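Putative TetR-family transcriptional regulator (Rhodococcus sp., PDB 2G3B) probably binds DNA at a regulatory region through a helix-turn-helix motif and acts as a transcription factor, as TetR-family repressors do. Local coordinates at residues 84-88 and 180-184. Residues are numbered along the deposited sequence; the frame is centred on the assembly and turned at random.
Sequences LLGEI and LLGAI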
ATOM      1  N   LEU A  84      11.435  -3.060 -11.075  1.00 35.10           N
ATOM      2  CA  LEU A  84      10.175  -3.416 -10.433  1.00 35.53           C
ATOM      3  C   LEU A  84      10.281  -4.718  -9.651  1.00 36.04           C
ATOM      4  O   LEU A  84       9.827  -4.777  -8.514  1.00 37.48           O
ATOM      5  CB  LEU A  84       8.995  -3.403 -11.393  1.00 34.92           C
ATOM      6  CG  LEU A  84       8.859  -1.993 -12.035  1.00 37.30           C
ATOM      7  CD1 LEU A  84       8.031  -2.034 -13.291  1.00 40.68           C
ATOM      8  CD2 LEU A  84       8.314  -0.968 -11.038  1.00 38.49           C
ATOM      9  N   LEU A  85      10.954  -5.712 -10.185  1.00 34.32           N
ATOM     10  CA  LEU A  85      11.071  -7.000  -9.459  1.00 34.69           C
ATOM     11  C   LEU A  85      12.032  -6.916  -8.275  1.00 35.18           C
ATOM     12  O   LEU A  85      11.868  -7.645  -7.290  1.00 35.05           O
ATOM     13  CB  LEU A  85      11.473  -8.176 -10.428  1.00 32.85           C
ATOM     14  CG  LEU A  85      10.292  -9.034 -10.980  1.00 36.00           C
ATOM     15  CD1 LEU A  85       9.431  -8.142 -11.847  1.00 33.70           C
ATOM     16  CD2 LEU A  85      10.795 -10.224 -11.820  1.00 35.85           C
ATOM     17  N   GLY A  86      13.057  -6.066  -8.390  1.00 36.07           N
ATOM     18  CA  GLY A  86      14.043  -5.874  -7.315  1.00 36.05           C
ATOM     19  C   GLY A  86      13.442  -5.460  -5.965  1.00 36.51           C
ATOM     20  O   GLY A  86      14.073  -5.661  -4.916  1.00 36.37           O
ATOM     21  N   GLU A  87      12.230  -4.904  -6.000  1.00 35.94           N
ATOM     22  CA  GLU A  87      11.485  -4.432  -4.800  1.00 36.49           C
ATOM     23  C   GLU A  87      10.914  -5.542  -3.921  1.00 34.30           C
ATOM     24  O   GLU A  87      10.603  -5.355  -2.712  1.00 33.63           O
ATOM     25  CB  GLU A  87      10.302  -3.557  -5.288  1.00 37.14           C
ATOM     26  CG  GLU A  87      10.684  -2.347  -6.140  1.00 40.28           C
ATOM     27  CD  GLU A  87      11.467  -1.280  -5.332  1.00 46.80           C
ATOM     28  OE1 GLU A  87      11.365  -1.244  -4.099  1.00 47.38           O
ATOM     29  OE2 GLU A  87      12.179  -0.479  -5.949  1.00 49.06           O
ATOM     30  N   ILE A  88      10.727  -6.700  -4.538  1.00 33.94           N
ATOM     31  CA  ILE A  88      10.082  -7.834  -3.882  1.00 33.80           C
ATOM     32  C   ILE A  88      10.927  -9.081  -4.058  1.00 35.01           C
ATOM     33  O   ILE A  88      10.893  -9.718  -5.095  1.00 33.12           O
ATOM     34  CB  ILE A  88       8.589  -8.037  -4.286  1.00 35.34           C
ATOM     35  CG1 ILE A  88       7.763  -6.778  -3.961  1.00 33.78           C
ATOM     36  CG2 ILE A  88       8.005  -9.338  -3.619  1.00 34.37           C
ATOM     37  CD1 ILE A  88       6.344  -6.799  -4.555  1.00 34.41           C
ATOM     38  N   LEU A 180       3.997  -8.734 -11.225  1.00 32.88           N
ATOM     39  CA  LEU A 180       4.730  -7.560 -11.713  1.00 34.27           C
ATOM     40  C   LEU A 180       5.237  -7.783 -13.120  1.00 34.27           C
ATOM     41  O   LEU A 180       5.188  -6.879 -13.966  1.00 34.53           O
ATOM     42  CB  LEU A 180       5.923  -7.194 -10.803  1.00 34.92           C
ATOM     43  CG  LEU A 180       5.557  -6.461  -9.504  1.00 35.98           C
ATOM     44  CD1 LEU A 180       6.789  -6.422  -8.599  1.00 36.94           C
ATOM     45  CD2 LEU A 180       5.100  -5.057  -9.792  1.00 35.47           C
ATOM     46  N   LEU A 181       5.712  -8.996 -13.392  1.00 33.49           N
ATOM     47  CA  LEU A 181       6.140  -9.300 -14.770  1.00 32.94           C
ATOM     48  C   LEU A 181       4.996  -9.190 -15.721  1.00 33.31           C
ATOM     49  O   LEU A 181       5.183  -8.704 -16.840  1.00 32.86           O
ATOM     50  CB  LEU A 181       6.690 -10.730 -14.874  1.00 33.98           C
ATOM     51  CG  LEU A 181       8.114 -11.033 -14.453  1.00 38.11           C
ATOM     52  CD1 LEU A 181       8.347 -12.588 -14.498  1.00 40.10           C
ATOM     53  CD2 LEU A 181       9.150 -10.294 -15.338  1.00 39.49           C
ATOM     54  N   GLY A 182       3.830  -9.707 -15.342  1.00 32.46           N
ATOM     55  CA  GLY A 182       2.660  -9.682 -16.287  1.00 32.68           C
ATOM     56  C   GLY A 182       2.235  -8.227 -16.509  1.00 34.02           C
ATOM     57  O   GLY A 182       1.947  -7.825 -17.643  1.00 33.95           O
ATOM     58  N   ALA A 183       2.222  -7.417 -15.445  1.00 34.21           N
ATOM     59  CA  ALA A 183       1.943  -5.969 -15.597  1.00 36.32           C
ATOM     60  C   ALA A 183       2.867  -5.246 -16.601  1.00 36.84           C
ATOM     61  O   ALA A 183       2.383  -4.527 -17.507  1.00 36.31           O
ATOM     62  CB  ALA A 183       1.956  -5.281 -14.252  1.00 36.94           C
ATOM     63  N   ILE A 184       4.169  -5.477 -16.476  1.00 36.89           N
ATOM     64  CA  ILE A 184       5.171  -4.991 -17.441  1.00 37.01           C
ATOM     65  C   ILE A 184       4.937  -5.468 -18.828  1.00 38.72           C
ATOM     66  O   ILE A 184       5.058  -4.656 -19.779  1.00 37.60           O
ATOM     67  CB  ILE A 184       6.605  -5.450 -17.071  1.00 38.63           C
ATOM     68  CG1 ILE A 184       7.029  -4.770 -15.780  1.00 36.01           C
ATOM     69  CG2 ILE A 184       7.591  -5.166 -18.267  1.00 36.80           C
ATOM     70  CD1 ILE A 184       8.155  -5.505 -14.970  1.00 37.98           C
TER
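Leu-180 of helix 173-188 packs against Leu-84 and Leu-85 on helix 76-86, and against Ile-88. Its chi1 of -78° sets CG beside the backbone N, and the extended chi2 (169°) carries CD1 on to the backbone of Leu-84. There CD1 lies 3.5 Å from Leu-84 O, a van der Waals contact with a carbonyl. Ile-88 CD1 meets Leu-180 CD1 at 4.1 Å, the two side chains crossing at a slant. Leu-85 passes Leu-180 in the opposite direction, with its CD1 3.8 Å from Leu-180 CB. Leu-85 has chi1 -96°, well off a staggered value, and in this pose its two methyls reach Leu-180 and Leu-181. Its CD2 packs 3.8 Å from Leu-181 CG, the two side chains lying roughly perpendicular. The contact joins two helices of the all-helical C-terminal domain, consistent with the TetR-family fold. Leu-84 meets Ile-184 one turn beyond Leu-180, with CD1 3.8 Å from Ile-184 CG1. Leu-84 also touches Met-155 of helix 148-167 and Ile-129 of helix 115-139. Ile-88 O accepts a hydrogen bond from Arg-177 NH1. An alanine in place of Leu-85 would remove both methyls and would probably leave a gap beside Leu-180 CB, with Leu-181 losing its apolar partner in segment 84-88. Leu-181 and Ile-184 both also touch Thr-81, earlier on helix 76-86.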